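Glutaminase 1 (Escherichia coli, PDB 1U60) catalyses the hydrolysis of L-glutamine to L-glutamate and ammonium, as a member of the glutaminase family in the beta-lactamase clan. Local coordinates at residues A120-S125 / G179-D184; S160-N165 / A188-T193. All coordinates share one frame; numbering follows the deposited sequence.

Contact 1: A120-S125 / G179-D184; sequences AIATTS and GYLYCD
Ala122 and Ser125, one turn apart on helix 117-126, meet the loop 179-184 at Leu181 and Tyr182: Ala122 CA lies 5.1 Å from Leu181 CA, and Ser125 CA the same distance from Tyr182 CA. The loop starts at Gly179, whose positive phi (95°) completes a Schellman motif after helix 166-178, and ends at Asp184, the N-cap of helix 185-195, where OD2 receives the backbone N of Glu187. Backbone and side chain join at Ser125: its OG accepts the N-H of Tyr182 at 2.9 Å, nearly straight at 162°, and donates to Ala122 O within its own helix at 2.6 Å. OG is thus held by two bonds, one to each segment. A chi1 of 81° puts OG between the backbone N and the carbonyl carbon of Ser125, turned toward Ala122 O. That carbonyl oxygen also lies at the ring edge of Tyr182, 3.8 Å from CD2, while the phenol OH is bonded to Lys88 O. Leu181 sends CD1 to CG2 of Ile121 at 4.0 Å, and Cys183 lays SG against CB of Ser125 at 3.6 Å. CB of Ala122 packs 3.3 Å from Tyr180 O, a buried carbonyl that has no polar partner in the model. The loop linking helices 166-178 and 185-195 is thus docked on helix 117-126 through a serine side chain, in the helical part of the glutaminase fold.

Contact 2: S160-N165 / A188-T193; sequences SEQTTN and ACDVYT
Gln162, in the last turn of helix 155-162, reaches across to helix 185-195 with its amide and donates two hydrogen bonds to Asp190, one of them weak. NE2 donates to the backbone oxygen of Asp190 at 3.3 Å with an N-H...O angle of 151°, and this acceptor lies in the amide plane of Gln162. The bond from the same nitrogen to Asp190 OD1, at 3.0 Å, is the weak and bent one. The amide and carboxylate planes stand 84° apart, so the two groups do not face each other flat. A bend at chi2 turns the glutamine chain toward the helix, and the carboxylate it meets is also engaged by Arg194, whose NE forms a salt bridge with OD1.

Van der Waals contacts centre on Thr193. Its methyl CG2 touches CB of Glu161 at 3.5 Å, and its CB lies 3.4 Å from NE2 of Gln162, so the threonine carbons pack against both Glu161 and Gln162. With OG1 beside the backbone N (chi1 -58°), CG2 falls anti to N and the methyl faces helix 155-162, while OG1 turns back along its own helix and donates to Cys189 O at 2.8 Å. That oxygen also accepts Thr193 N, the two donors coming from opposite faces of the carbonyl plane. Asn165 packs its side chain close to Thr193 and Cys189.

The carboxylate of Glu161 continues past the contact, where OE2 is bonded to Tyr29 OH. Glu161, at the contact, and Tyr192, in 188-193 but packed on helix 117-126, are predicted to bind substrate, so this junction of a helix end with a helix flank probably lies in the wall of the glutamine pocket.

Overall arrangement
Helix 185-195 ties the two contacts together: the loop of contact 1 leads into it, and contact 2 uses its 188-193 turns. Their centres are 14 Å apart, and the segments alternate along the chain. Tyr192 bridges them, its CE1 lying 3.6 Å from Ala120 CB and its CG 3.7 Å from Ile121 CG1. A second junction brings Cys183 SG to 3.8 Å from Ala188 CB. Tyr192 is a predicted substrate residue, as are Glu161 in contact 2 and Asn168, whose side chain is about 4 Å from those of both Ile121 and Cys189. Contact 2 therefore probably borders the glutamine site, while contact 1 adjoins it through Ile121, packed on Tyr192 and Asn168.

Contact 1: A120-S125 / G179-D184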
# COMPACT_ATOMS: atom_id res chain seq x y z
N ALA A 120 -0.06 17.15 -3.10
CA ALA A 120 -1.00 17.81 -2.24
C ALA A 120 -1.24 19.21 -2.74
O ALA A 120 -2.35 19.68 -2.76
CB ALA A 120 -0.46 17.84 -0.81
N ILE A 121 -0.18 19.88 -3.17
CA ILE A 121 -0.32 21.22 -3.72
C ILE A 121 -1.17 21.19 -5.00
O ILE A 121 -2.04 22.05 -5.21
CB ILE A 121 1.07 21.86 -3.97
CG1 ILE A 121 1.74 22.15 -2.62
CG2 ILE A 121 0.94 23.17 -4.75
CD1 ILE A 121 3.24 22.41 -2.68
N ALA A 122 -0.98 20.16 -5.81
CA ALA A 122 -1.80 19.92 -7.02
C ALA A 122 -3.25 19.61 -6.67
O ALA A 122 -4.18 20.14 -7.34
CB ALA A 122 -1.21 18.87 -7.86
N THR A 123 -3.47 18.85 -5.59
CA THR A 123 -4.83 18.50 -5.16
C THR A 123 -5.53 19.79 -4.62
O THR A 123 -6.69 20.06 -4.91
CB THR A 123 -4.79 17.42 -4.13
OG1 THR A 123 -4.08 16.25 -4.67
CG2 THR A 123 -6.20 16.96 -3.75
N THR A 124 -4.82 20.59 -3.82
CA THR A 124 -5.35 21.88 -3.39
C THR A 124 -5.76 22.75 -4.59
O THR A 124 -6.80 23.39 -4.53
CB THR A 124 -4.30 22.59 -2.53
OG1 THR A 124 -4.09 21.87 -1.31
CG2 THR A 124 -4.75 23.98 -2.08
N SER A 125 -5.00 22.71 -5.67
CA SER A 125 -5.30 23.50 -6.87
C SER A 125 -6.47 22.96 -7.69
O SER A 125 -7.02 23.71 -8.53
CB SER A 125 -4.06 23.57 -7.80
OG SER A 125 -3.91 22.40 -8.61
N GLY A 179 2.15 21.15 -16.34
CA GLY A 179 0.76 20.85 -16.63
C GLY A 179 0.01 20.17 -15.51
O GLY A 179 -1.14 19.76 -15.71
N TYR A 180 0.60 20.04 -14.33
CA TYR A 180 -0.04 19.37 -13.20
C TYR A 180 -0.47 20.31 -12.06
O TYR A 180 -0.50 19.92 -10.90
CB TYR A 180 0.83 18.20 -12.71
CG TYR A 180 0.94 17.06 -13.73
CD1 TYR A 180 0.00 16.03 -13.75
CD2 TYR A 180 1.96 17.03 -14.67
CE1 TYR A 180 0.07 15.02 -14.68
CE2 TYR A 180 2.05 15.99 -15.63
CZ TYR A 180 1.08 14.99 -15.62
OH TYR A 180 1.11 13.95 -16.53
N LEU A 181 -0.81 21.55 -12.40
CA LEU A 181 -1.36 22.50 -11.45
C LEU A 181 -2.52 23.20 -12.09
O LEU A 181 -2.42 23.63 -13.25
CB LEU A 181 -0.33 23.52 -10.96
CG LEU A 181 -0.74 24.07 -9.58
CD1 LEU A 181 -0.36 23.13 -8.48
CD2 LEU A 181 -0.15 25.46 -9.29
N TYR A 182 -3.63 23.27 -11.38
CA TYR A 182 -4.96 23.59 -11.97
C TYR A 182 -5.50 24.92 -11.53
O TYR A 182 -6.68 25.27 -11.81
CB TYR A 182 -5.95 22.43 -11.73
CG TYR A 182 -5.24 21.12 -12.06
CD1 TYR A 182 -4.98 20.79 -13.40
CD2 TYR A 182 -4.78 20.28 -11.08
CE1 TYR A 182 -4.31 19.66 -13.76
CE2 TYR A 182 -4.02 19.08 -11.44
CZ TYR A 182 -3.81 18.80 -12.78
OH TYR A 182 -3.13 17.70 -13.20
N CYS A 183 -4.64 25.70 -10.90
CA CYS A 183 -4.93 27.14 -10.65
C CYS A 183 -3.60 27.87 -10.58
O CYS A 183 -2.53 27.27 -10.80
CB CYS A 183 -5.76 27.35 -9.38
SG CYS A 183 -4.90 27.05 -7.81
N ASP A 184 -3.67 29.16 -10.36
CA ASP A 184 -2.48 30.00 -10.21
C ASP A 184 -1.50 29.40 -9.19
O ASP A 184 -1.93 28.97 -8.13
CB ASP A 184 -2.97 31.36 -9.78
CG ASP A 184 -1.87 32.32 -9.43
OD1 ASP A 184 -1.30 32.95 -10.37
OD2 ASP A 184 -1.49 32.54 -8.25

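Contact 2: S160-N165 / A188-T193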
# COMPACT_ATOMS: atom_id res chain seq x y z
N SER A 160 4.36 32.09 10.01
CA SER A 160 5.66 31.45 9.98
C SER A 160 5.87 30.56 8.76
O SER A 160 6.92 30.59 8.10
CB SER A 160 5.87 30.61 11.26
OG SER A 160 6.02 31.46 12.37
N GLU A 161 4.86 29.75 8.46
CA GLU A 161 4.91 28.86 7.30
C GLU A 161 4.97 29.63 5.99
O GLU A 161 5.69 29.24 5.08
CB GLU A 161 3.70 27.93 7.31
CG GLU A 161 3.74 26.89 8.45
CD GLU A 161 4.57 25.67 8.12
OE1 GLU A 161 5.23 25.67 7.05
OE2 GLU A 161 4.62 24.71 8.94
N GLN A 162 4.19 30.72 5.90
CA GLN A 162 4.02 31.49 4.67
C GLN A 162 5.33 32.19 4.31
O GLN A 162 5.54 32.56 3.14
CB GLN A 162 2.92 32.58 4.83
CG GLN A 162 1.43 32.14 4.84
CD GLN A 162 0.86 31.62 3.53
OE1 GLN A 162 1.40 31.84 2.44
NE2 GLN A 162 -0.27 30.96 3.64
N THR A 163 6.15 32.44 5.34
CA THR A 163 7.39 33.21 5.14
C THR A 163 8.62 32.35 5.13
O THR A 163 9.74 32.87 5.00
CB THR A 163 7.52 34.32 6.19
OG1 THR A 163 7.44 33.77 7.50
CG2 THR A 163 6.40 35.28 6.10
N THR A 164 8.43 31.03 5.22
CA THR A 164 9.51 30.06 5.07
C THR A 164 9.33 28.96 4.03
O THR A 164 10.14 28.01 3.99
CB THR A 164 9.78 29.35 6.42
OG1 THR A 164 8.58 28.73 6.90
CG2 THR A 164 10.24 30.36 7.49
N ASN A 165 8.27 29.00 3.25
CA ASN A 165 7.85 27.88 2.39
C ASN A 165 8.42 27.95 0.97
O ASN A 165 7.75 27.58 -0.00
CB ASN A 165 6.33 27.79 2.32
CG ASN A 165 5.65 29.03 1.70
OD1 ASN A 165 4.38 29.07 1.51
ND2 ASN A 165 6.45 30.02 1.33
N ALA A 188 -2.29 28.36 -5.18
CA ALA A 188 -2.21 26.99 -4.70
C ALA A 188 -1.25 26.87 -3.52
O ALA A 188 -1.54 26.19 -2.53
CB ALA A 188 -1.79 26.04 -5.80
N CYS A 189 -0.12 27.54 -3.61
CA CYS A 189 0.91 27.43 -2.59
C CYS A 189 0.38 28.09 -1.31
O CYS A 189 0.51 27.54 -0.22
CB CYS A 189 2.22 28.04 -3.08
SG CYS A 189 3.59 27.86 -1.90
N ASP A 190 -0.25 29.24 -1.44
CA ASP A 190 -0.79 29.95 -0.30
C ASP A 190 -1.82 29.06 0.42
O ASP A 190 -1.75 28.88 1.62
CB ASP A 190 -1.41 31.25 -0.82
CG ASP A 190 -2.20 32.04 0.22
OD1 ASP A 190 -2.19 31.77 1.46
OD2 ASP A 190 -2.90 33.00 -0.17
N VAL A 191 -2.79 28.53 -0.30
CA VAL A 191 -3.86 27.80 0.36
C VAL A 191 -3.34 26.51 0.98
O VAL A 191 -3.75 26.14 2.06
CB VAL A 191 -5.05 27.58 -0.54
CG1 VAL A 191 -6.13 26.79 0.14
CG2 VAL A 191 -5.61 28.95 -0.94
N TYR A 192 -2.41 25.87 0.27
CA TYR A 192 -1.79 24.66 0.80
C TYR A 192 -1.12 24.97 2.16
O TYR A 192 -1.25 24.23 3.14
CB TYR A 192 -0.76 24.05 -0.19
CG TYR A 192 -0.11 22.87 0.48
CD1 TYR A 192 -0.85 21.72 0.70
CD2 TYR A 192 1.18 22.94 1.02
CE1 TYR A 192 -0.34 20.67 1.36
CE2 TYR A 192 1.72 21.84 1.69
CZ TYR A 192 0.93 20.71 1.86
OH TYR A 192 1.34 19.63 2.58
N THR A 193 -0.43 26.11 2.23
CA THR A 193 0.21 26.56 3.47
C THR A 193 -0.81 26.79 4.60
O THR A 193 -0.62 26.32 5.72
CB THR A 193 1.00 27.83 3.19
OG1 THR A 193 1.97 27.53 2.18
CG2 THR A 193 1.78 28.25 4.40